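Local coordinates for protein probable ATP-dependent kinase TDA10 (Saccharomyces cerevisiae, PDB 1ODF) that is a probable ATP-dependent kinase of unknown specificity, closely resembling bacterial pantothenate kinase in structure, at residues E85-N90 against M182-A187; L163-I168 against N257-S262; D212-V217 against P250-Y255. All blocks are in the same frame, centred on the assembly; numbering follows the deposited sequence.

Overall arrangement
Contact 1 lies toward the outside of the molecule, where the turn that follows helix 77-86 meets the start of helix 182-195; contacts 2 and 3 are buried and share helix 249-262. Their chemistry follows their place. Contact 1 turns on a carboxylate bonded by an amide and met by a ring edge, contact 2 on two phenylalanines and the backbone of a loop, and contact 3 on aliphatic carbons against a tyrosine. Contacts 2 and 3 both lie close to the predicted ATP-binding loop, whereas contact 1 is remote from it. Asn-186 of helix 182-195 ties the three together, its OD1 reaching both the 163-168 loop and the 250-255 segment of helix 249-262.

Contact 1: residues E85-N90 against M182-A187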
loop_
_atom_site.group_PDB
_atom_site.type_symbol
_atom_site.label_atom_id
_atom_site.label_comp_id
_atom_site.label_asym_id
_atom_site.label_seq_id
_atom_site.Cartn_x
_atom_site.Cartn_y
_atom_site.Cartn_z
ATOM N N GLU A 85 10.343 6.733 20.984
ATOM C CA GLU A 85 10.414 6.635 22.437
ATOM C C GLU A 85 9.194 5.942 23.028
ATOM O O GLU A 85 9.330 5.058 23.876
ATOM C CB GLU A 85 10.564 8.032 23.045
ATOM C CG GLU A 85 9.532 9.022 22.544
ATOM C CD GLU A 85 9.777 10.431 23.049
ATOM O OE1 GLU A 85 10.865 10.985 22.770
ATOM O OE2 GLU A 85 8.878 10.985 23.721
ATOM N N GLN A 86 8.006 6.340 22.576
ATOM C CA GLN A 86 6.764 5.748 23.064
ATOM C C GLN A 86 6.878 4.226 23.049
ATOM O O GLN A 86 6.433 3.553 23.975
ATOM C CB GLN A 86 5.595 6.186 22.190
ATOM C CG GLN A 86 4.234 5.988 22.822
ATOM C CD GLN A 86 3.107 6.250 21.842
ATOM O OE1 GLN A 86 3.121 7.247 21.114
ATOM N NE2 GLN A 86 2.122 5.357 21.817
ATOM N N PHE A 87 7.480 3.688 21.992
ATOM C CA PHE A 87 7.674 2.247 21.870
ATOM C C PHE A 87 9.173 1.971 21.814
ATOM O O PHE A 87 9.656 1.230 20.958
ATOM C CB PHE A 87 6.988 1.711 20.609
ATOM C CG PHE A 87 5.485 1.805 20.652
ATOM C CD1 PHE A 87 4.843 3.029 20.501
ATOM C CD2 PHE A 87 4.712 0.665 20.866
ATOM C CE1 PHE A 87 3.452 3.123 20.561
ATOM C CE2 PHE A 87 3.317 0.747 20.930
ATOM C CZ PHE A 87 2.687 1.980 20.776
ATOM N N LYS A 88 9.891 2.575 22.753
ATOM C CA LYS A 88 11.342 2.459 22.849
ATOM C C LYS A 88 11.916 1.045 22.748
ATOM O O LYS A 88 13.033 0.857 22.257
ATOM C CB LYS A 88 11.816 3.118 24.152
ATOM C CG LYS A 88 11.210 2.511 25.418
ATOM C CD LYS A 88 11.360 3.431 26.633
ATOM C CE LYS A 88 12.817 3.739 26.953
ATOM N NZ LYS A 88 12.956 4.629 28.144
ATOM N N ASN A 89 11.158 0.049 23.191
ATOM C CA ASN A 89 11.653 -1.322 23.159
ATOM C C ASN A 89 11.189 -2.154 21.978
ATOM O O ASN A 89 11.548 -3.328 21.861
ATOM C CB ASN A 89 11.298 -2.017 24.468
ATOM C CG ASN A 89 11.876 -1.296 25.671
ATOM O OD1 ASN A 89 13.097 -1.126 25.779
ATOM N ND2 ASN A 89 11.005 -0.857 26.576
ATOM N N ASN A 90 10.396 -1.552 21.102
ATOM C CA ASN A 90 9.909 -2.254 19.923
ATOM C C ASN A 90 10.810 -1.844 18.757
ATOM O O ASN A 90 10.715 -0.724 18.251
ATOM C CB ASN A 90 8.455 -1.862 19.642
ATOM C CG ASN A 90 7.810 -2.738 18.592
ATOM O OD1 ASN A 90 8.318 -2.858 17.479
ATOM N ND2 ASN A 90 6.685 -3.358 18.939
ATOM N N MET A 182 5.753 -7.590 17.194
ATOM C CA MET A 182 4.615 -7.702 16.288
ATOM C C MET A 182 3.281 -7.471 16.964
ATOM O O MET A 182 2.295 -7.164 16.305
ATOM C CB MET A 182 4.594 -9.065 15.594
ATOM C CG MET A 182 5.516 -9.151 14.391
ATOM S SD MET A 182 5.263 -7.781 13.226
ATOM C CE MET A 182 3.623 -8.212 12.510
ATOM N N VAL A 183 3.252 -7.617 18.279
ATOM C CA VAL A 183 2.026 -7.425 19.033
ATOM C C VAL A 183 1.464 -6.025 18.817
ATOM O O VAL A 183 0.277 -5.864 18.531
ATOM C CB VAL A 183 2.274 -7.675 20.533
ATOM C CG1 VAL A 183 1.078 -7.211 21.363
ATOM C CG2 VAL A 183 2.534 -9.162 20.754
ATOM N N ASP A 184 2.317 -5.013 18.947
ATOM C CA ASP A 184 1.880 -3.636 18.752
ATOM C C ASP A 184 1.599 -3.361 17.271
ATOM O O ASP A 184 0.647 -2.658 16.930
ATOM C CB ASP A 184 2.944 -2.653 19.255
ATOM C CG ASP A 184 3.188 -2.759 20.753
ATOM O OD1 ASP A 184 2.236 -2.544 21.542
ATOM O OD2 ASP A 184 4.338 -3.055 21.142
ATOM N N VAL A 185 2.426 -3.914 16.390
ATOM C CA VAL A 185 2.235 -3.700 14.963
ATOM C C VAL A 185 0.832 -4.154 14.583
ATOM O O VAL A 185 0.091 -3.422 13.920
ATOM C CB VAL A 185 3.287 -4.471 14.128
ATOM C CG1 VAL A 185 3.037 -4.261 12.636
ATOM C CG2 VAL A 185 4.685 -3.985 14.490
ATOM N N ASN A 186 0.477 -5.358 15.024
ATOM C CA ASN A 186 -0.837 -5.937 14.770
ATOM C C ASN A 186 -1.948 -5.002 15.256
ATOM O O ASN A 186 -2.964 -4.843 14.587
ATOM C CB ASN A 186 -0.955 -7.290 15.481
ATOM C CG ASN A 186 -2.301 -7.948 15.262
ATOM O OD1 ASN A 186 -2.633 -8.361 14.149
ATOM N ND2 ASN A 186 -3.091 -8.042 16.324
ATOM N N ALA A 187 -1.755 -4.383 16.420
ATOM C CA ALA A 187 -2.757 -3.466 16.964
ATOM C C ALA A 187 -2.856 -2.237 16.077
ATOM O O ALA A 187 -3.949 -1.723 15.813
ATOM C CB ALA A 187 -2.386 -3.051 18.374
#
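Asn-90 ND2 is held by two oxygens: Asp-184 OD2 across the contact, at 3.2 Å, and the backbone O of Asp-181 just before helix 182-195. The bond to Asp-184 is moderately bent, with an N-H...O angle of 146°. It lies close to the amide plane of Asn-90 and uses the anti lone pair of OD2, the one facing away from OD1. The asparagine can reach across because its CG stands anti to the backbone N (chi1 -169°), and its OD1 turns back to the weak hydrogen bonds it makes with the amides of Leu-92 and Leu-93.

Helix 77-86 has just ended here, and a type I beta turn runs from Phe-87 to Asn-90, closed by Asn-90 N on Phe-87 O at 2.9 Å. This turn brings both contact residues up to the first turn of helix 182-195, well away from the predicted ATP site. Phe-87 meets Asp-184 with its ring edge: CE2 lies 3.5 Å from Asp-184 CG, and OD1 sits in the plane of the ring. Ring and carboxylate planes stand 79° apart. A ring C-H edge, weakly positive, would thus face Asp-184 OD1, and the helix start probably helps to stabilise the negative charge. Phe-87 also packs on Leu-93, while Met-182, the first residue of that helix, packs against Pro-250 and Ser-251.

Contact 2: residues L163-I168 against N257-S262; sequences LGFNPI and NDFVRS
Phe-259 drives its ring from helix 249-262 into the loop that follows strand 155-160, one of the parallel strands of the P-loop kinase fold, and brings its side chain to about 6 Å, between nearest atoms, from Gly-38 of the predicted ATP-binding loop. Its CG is anti to the backbone N (chi1 166°), which carries the ring off the helix and across the loop backbone. At the root, CB lies 3.9 Å from Phe-165 CD1. Further out the two edges of the ring part company. CD1 sits 3.4 Å from Phe-165 CE1, in the plane of that second ring and at its edge, while CD2 is 3.4 Å from Gly-164 O and CE2 comes up against Gly-164 CA. At the tip, CZ is 3.3 Å from Leu-163 O, which lies over one face of the ring together with Phe-165 N and is also hydrogen-bonded to Ser-37 OG.

The rings of Phe-165 and Phe-259 are oblique, with planes 59° apart. Gly-164 makes room for this: a beta carbon there would run into Phe-259 CE2, and its positive phi would press that carbon on the preceding carbonyl as well. Trimmed to an alanine, Phe-259 would lose its whole ring, which would probably open a gap over the 163-165 backbone and leave the Phe-165 edge without this aromatic neighbour. The Phe-259 ring also packs on Val-208 of strand 204-211 and on Leu-265.

Nearer the surface, a water hydrogen-bonds to Asn-166 O at 2.6 Å and makes only a weak, long bond to Asp-258 OD2. On the helix itself, Ser-262 OG donates to Phe-259 O at 2.8 Å, coming in 30° away from the carbonyl plane.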
loop_
_atom_site.group_PDB
_atom_site.type_symbol
_atom_site.label_atom_id
_atom_site.label_comp_id
_atom_site.label_asym_id
_atom_site.label_seq_id
_atom_site.Cartn_x
_atom_site.Cartn_y
_atom_site.Cartn_z
ATOM N N LEU A 163 -1.439 -3.165 2.114
ATOM C CA LEU A 163 -2.855 -2.868 2.001
ATOM C C LEU A 163 -3.657 -4.168 1.899
ATOM O O LEU A 163 -3.361 -5.039 1.073
ATOM C CB LEU A 163 -3.125 -1.997 0.774
ATOM C CG LEU A 163 -2.423 -0.638 0.671
ATOM C CD1 LEU A 163 -3.013 0.146 -0.496
ATOM C CD2 LEU A 163 -2.590 0.142 1.961
ATOM N N GLY A 164 -4.672 -4.298 2.746
ATOM C CA GLY A 164 -5.484 -5.498 2.712
ATOM C C GLY A 164 -5.204 -6.440 3.869
ATOM O O GLY A 164 -6.042 -7.286 4.187
ATOM N N PHE A 165 -4.033 -6.311 4.493
ATOM C CA PHE A 165 -3.687 -7.160 5.632
ATOM C C PHE A 165 -4.654 -6.848 6.764
ATOM O O PHE A 165 -5.012 -5.688 6.988
ATOM C CB PHE A 165 -2.255 -6.881 6.116
ATOM C CG PHE A 165 -1.180 -7.286 5.143
ATOM C CD1 PHE A 165 -1.500 -7.729 3.857
ATOM C CD2 PHE A 165 0.168 -7.175 5.500
ATOM C CE1 PHE A 165 -0.492 -8.051 2.938
ATOM C CE2 PHE A 165 1.183 -7.493 4.592
ATOM C CZ PHE A 165 0.850 -7.931 3.305
ATOM N N ASN A 166 -5.075 -7.877 7.485
ATOM C CA ASN A 166 -6.000 -7.678 8.594
ATOM C C ASN A 166 -5.434 -8.158 9.924
ATOM O O ASN A 166 -4.794 -9.211 10.009
ATOM C CB ASN A 166 -7.340 -8.371 8.316
ATOM C CG ASN A 166 -8.096 -7.734 7.144
ATOM O OD1 ASN A 166 -8.294 -6.524 7.102
ATOM N ND2 ASN A 166 -8.518 -8.556 6.198
ATOM N N PRO A 167 -5.670 -7.380 10.984
ATOM C CA PRO A 167 -5.184 -7.718 12.320
ATOM C C PRO A 167 -5.712 -9.031 12.863
ATOM O O PRO A 167 -6.840 -9.441 12.564
ATOM C CB PRO A 167 -5.626 -6.519 13.161
ATOM C CG PRO A 167 -6.847 -6.020 12.437
ATOM C CD PRO A 167 -6.418 -6.110 10.998
ATOM N N ILE A 168 -4.866 -9.709 13.635
ATOM C CA ILE A 168 -5.255 -10.951 14.281
ATOM C C ILE A 168 -6.171 -10.457 15.389
ATOM O O ILE A 168 -5.799 -9.561 16.148
ATOM C CB ILE A 168 -4.051 -11.659 14.916
ATOM C CG1 ILE A 168 -2.973 -11.912 13.852
ATOM C CG2 ILE A 168 -4.509 -12.964 15.559
ATOM C CD1 ILE A 168 -3.474 -12.694 12.641
ATOM N N ASN A 257 -0.784 -14.693 3.662
ATOM C CA ASN A 257 -1.599 -15.833 3.264
ATOM C C ASN A 257 -3.117 -15.566 3.311
ATOM O O ASN A 257 -3.797 -15.678 2.292
ATOM C CB ASN A 257 -1.243 -17.041 4.130
ATOM C CG ASN A 257 -1.920 -18.308 3.661
ATOM O OD1 ASN A 257 -2.682 -18.303 2.693
ATOM N ND2 ASN A 257 -1.645 -19.404 4.345
ATOM N N ASP A 258 -3.644 -15.220 4.481
ATOM C CA ASP A 258 -5.080 -14.943 4.600
ATOM C C ASP A 258 -5.495 -13.863 3.609
ATOM O O ASP A 258 -6.485 -14.008 2.889
ATOM C CB ASP A 258 -5.448 -14.474 6.011
ATOM C CG ASP A 258 -5.016 -15.447 7.083
ATOM O OD1 ASP A 258 -5.186 -16.671 6.873
ATOM O OD2 ASP A 258 -4.517 -14.983 8.138
ATOM N N PHE A 259 -4.722 -12.782 3.571
ATOM C CA PHE A 259 -5.015 -11.683 2.671
ATOM C C PHE A 259 -5.130 -12.113 1.211
ATOM O O PHE A 259 -6.160 -11.905 0.571
ATOM C CB PHE A 259 -3.950 -10.595 2.802
ATOM C CG PHE A 259 -3.980 -9.597 1.688
ATOM C CD1 PHE A 259 -2.843 -9.371 0.914
ATOM C CD2 PHE A 259 -5.157 -8.925 1.372
ATOM C CE1 PHE A 259 -2.879 -8.492 -0.162
ATOM C CE2 PHE A 259 -5.207 -8.046 0.301
ATOM C CZ PHE A 259 -4.064 -7.829 -0.471
ATOM N N VAL A 260 -4.076 -12.710 0.677
ATOM C CA VAL A 260 -4.098 -13.128 -0.722
ATOM C C VAL A 260 -5.137 -14.203 -1.032
ATOM O O VAL A 260 -5.844 -14.116 -2.032
ATOM C CB VAL A 260 -2.698 -13.624 -1.176
ATOM C CG1 VAL A 260 -2.755 -14.127 -2.615
ATOM C CG2 VAL A 260 -1.684 -12.488 -1.050
ATOM N N ARG A 261 -5.240 -15.204 -0.167
ATOM C CA ARG A 261 -6.176 -16.309 -0.381
ATOM C C ARG A 261 -7.633 -15.864 -0.303
ATOM O O ARG A 261 -8.480 -16.377 -1.028
ATOM C CB ARG A 261 -5.905 -17.423 0.647
ATOM C CG ARG A 261 -6.380 -18.821 0.224
ATOM C CD ARG A 261 -5.954 -19.889 1.239
ATOM N NE ARG A 261 -4.494 -20.023 1.341
ATOM C CZ ARG A 261 -3.727 -20.647 0.445
ATOM N NH1 ARG A 261 -4.274 -21.210 -0.629
ATOM N NH2 ARG A 261 -2.413 -20.698 0.615
ATOM N N SER A 262 -7.912 -14.899 0.567
ATOM C CA SER A 262 -9.260 -14.377 0.756
ATOM C C SER A 262 -9.812 -13.668 -0.480
ATOM O O SER A 262 -11.026 -13.604 -0.669
ATOM C CB SER A 262 -9.285 -13.401 1.929
ATOM O OG SER A 262 -8.834 -12.115 1.520
HETATM O O HOH W 1 -4.860 -11.690 9.180
#

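Contact 3: residues D212-V217 against P250-Y255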
loop_
_atom_site.group_PDB
_atom_site.type_symbol
_atom_site.label_atom_id
_atom_site.label_comp_id
_atom_site.label_asym_id
_atom_site.label_seq_id
_atom_site.Cartn_x
_atom_site.Cartn_y
_atom_site.Cartn_z
ATOM N N ASP A 212 5.756 -16.580 -5.974
ATOM C CA ASP A 212 5.957 -17.998 -5.651
ATOM C C ASP A 212 6.822 -18.204 -4.412
ATOM O O ASP A 212 6.721 -19.224 -3.731
ATOM C CB ASP A 212 6.589 -18.729 -6.839
ATOM C CG ASP A 212 7.810 -18.011 -7.382
ATOM O OD1 ASP A 212 8.676 -17.621 -6.573
ATOM O OD2 ASP A 212 7.905 -17.838 -8.615
ATOM N N ASN A 213 7.689 -17.242 -4.123
ATOM C CA ASN A 213 8.540 -17.339 -2.941
ATOM C C ASN A 213 8.711 -15.960 -2.329
ATOM O O ASN A 213 9.189 -15.034 -2.986
ATOM C CB ASN A 213 9.904 -17.934 -3.298
ATOM C CG ASN A 213 10.813 -18.059 -2.092
ATOM O OD1 ASN A 213 10.413 -18.581 -1.045
ATOM N ND2 ASN A 213 12.047 -17.587 -2.230
ATOM N N ILE A 214 8.324 -15.830 -1.066
ATOM C CA ILE A 214 8.411 -14.546 -0.391
ATOM C C ILE A 214 9.846 -14.053 -0.180
ATOM O O ILE A 214 10.077 -12.857 0.023
ATOM C CB ILE A 214 7.673 -14.575 0.970
ATOM C CG1 ILE A 214 7.373 -13.141 1.413
ATOM C CG2 ILE A 214 8.514 -15.285 2.020
ATOM C CD1 ILE A 214 6.540 -12.342 0.399
ATOM N N ASN A 215 10.810 -14.967 -0.232
ATOM C CA ASN A 215 12.196 -14.567 -0.049
ATOM C C ASN A 215 12.698 -13.842 -1.289
ATOM O O ASN A 215 13.844 -13.395 -1.345
ATOM C CB ASN A 215 13.071 -15.780 0.284
ATOM C CG ASN A 215 12.861 -16.266 1.707
ATOM O OD1 ASN A 215 12.893 -15.477 2.655
ATOM N ND2 ASN A 215 12.651 -17.568 1.867
ATOM N N ASN A 216 11.825 -13.719 -2.282
ATOM C CA ASN A 216 12.173 -13.003 -3.499
ATOM C C ASN A 216 12.378 -11.548 -3.108
ATOM O O ASN A 216 13.109 -10.808 -3.768
ATOM C CB ASN A 216 11.042 -13.099 -4.528
ATOM C CG ASN A 216 10.966 -14.466 -5.186
ATOM O OD1 ASN A 216 10.126 -14.704 -6.058
ATOM N ND2 ASN A 216 11.846 -15.367 -4.774
ATOM N N VAL A 217 11.727 -11.146 -2.021
ATOM C CA VAL A 217 11.824 -9.781 -1.531
ATOM C C VAL A 217 13.272 -9.412 -1.206
ATOM O O VAL A 217 13.709 -8.310 -1.529
ATOM C CB VAL A 217 10.920 -9.568 -0.285
ATOM C CG1 VAL A 217 11.159 -8.188 0.318
ATOM C CG2 VAL A 217 9.459 -9.701 -0.687
ATOM N N PRO A 250 8.225 -10.483 9.236
ATOM C CA PRO A 250 7.236 -10.977 10.205
ATOM C C PRO A 250 5.807 -10.681 9.725
ATOM O O PRO A 250 4.926 -11.546 9.778
ATOM C CB PRO A 250 7.597 -10.223 11.481
ATOM C CG PRO A 250 9.094 -10.059 11.350
ATOM C CD PRO A 250 9.253 -9.661 9.901
ATOM N N SER A 251 5.595 -9.460 9.243
ATOM C CA SER A 251 4.283 -9.065 8.738
ATOM C C SER A 251 3.851 -9.971 7.589
ATOM O O SER A 251 2.718 -10.438 7.549
ATOM C CB SER A 251 4.315 -7.616 8.260
ATOM O OG SER A 251 4.481 -6.743 9.356
ATOM N N TYR A 252 4.765 -10.209 6.654
ATOM C CA TYR A 252 4.482 -11.063 5.507
ATOM C C TYR A 252 4.043 -12.447 5.964
ATOM O O TYR A 252 2.997 -12.943 5.543
ATOM C CB TYR A 252 5.726 -11.181 4.605
ATOM C CG TYR A 252 5.975 -9.967 3.734
ATOM C CD1 TYR A 252 7.243 -9.386 3.650
ATOM C CD2 TYR A 252 4.935 -9.387 3.003
ATOM C CE1 TYR A 252 7.463 -8.250 2.861
ATOM C CE2 TYR A 252 5.148 -8.253 2.212
ATOM C CZ TYR A 252 6.408 -7.688 2.147
ATOM O OH TYR A 252 6.601 -6.550 1.386
ATOM N N LYS A 253 4.844 -13.054 6.836
ATOM C CA LYS A 253 4.552 -14.385 7.352
ATOM C C LYS A 253 3.216 -14.456 8.088
ATOM O O LYS A 253 2.517 -15.462 8.018
ATOM C CB LYS A 253 5.660 -14.847 8.305
ATOM C CG LYS A 253 7.035 -14.946 7.682
ATOM C CD LYS A 253 8.056 -15.443 8.702
ATOM C CE LYS A 253 9.432 -15.624 8.068
ATOM N NZ LYS A 253 10.423 -16.255 9.006
ATOM N N LEU A 254 2.869 -13.391 8.802
ATOM C CA LEU A 254 1.621 -13.372 9.546
ATOM C C LEU A 254 0.351 -13.123 8.719
ATOM O O LEU A 254 -0.623 -13.853 8.866
ATOM C CB LEU A 254 1.681 -12.311 10.648
ATOM C CG LEU A 254 1.345 -12.739 12.083
ATOM C CD1 LEU A 254 0.937 -11.509 12.876
ATOM C CD2 LEU A 254 0.227 -13.770 12.094
ATOM N N TYR A 255 0.376 -12.118 7.840
ATOM C CA TYR A 255 -0.816 -11.738 7.075
ATOM C C TYR A 255 -0.954 -12.068 5.596
ATOM O O TYR A 255 -2.074 -12.187 5.102
ATOM C CB TYR A 255 -1.039 -10.228 7.204
ATOM C CG TYR A 255 -0.828 -9.660 8.589
ATOM C CD1 TYR A 255 0.272 -8.848 8.872
ATOM C CD2 TYR A 255 -1.755 -9.890 9.603
ATOM C CE1 TYR A 255 0.437 -8.269 10.137
ATOM C CE2 TYR A 255 -1.606 -9.319 10.867
ATOM C CZ TYR A 255 -0.511 -8.511 11.129
ATOM O OH TYR A 255 -0.384 -7.935 12.371
#
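Ile-214 and Val-217 pack against a single residue of the 250-255 segment, Tyr-252. Walking along that segment, Pro-250 and Ser-251 come first and face the other way, onto Met-182 of helix 182-195. At Tyr-252 the side chain leaves the helix with CG anti to its own carbonyl carbon (chi1 -77°), which turns the ring toward the 212-217 segment. Ile-214 comes at its root: CG1 is 4.1 Å from Tyr-252 CB, and CD1 lies over one face of the ring, displaced from the centre toward the rim and 4.1 Å from Tyr-252 CG. Val-217 joins in farther along, its CG2 4.3 Å from Tyr-252 CE1 and oblique to the ring.

The two aliphatic residues stand together because Ile-214 sits within a type I turn, Asn-213 to Asn-216, that leads straight into helix 216-232; Val-217 N is bonded to Ile-214 O at 3.1 Å. This places the turn after strand 204-211 and the start of helix 216-232 against helix 249-262. Beyond Tyr-252, Leu-254 turns to another side of the helix and lays its CB over the centre of the Tyr-255 ring, which closes the segment.

Across the two segments the attraction is thus apolar throughout; the Tyr-252 hydroxyl has its hydrogen bond elsewhere, with Gln-40 OE1. Ile-214 CD1 over one face and Trp-161, whose ring meets that of Tyr-252 edge-to-face, probably limit the turning of the tyrosine ring, while the bond to Gln-40 holds its tip beside the predicted ATP site.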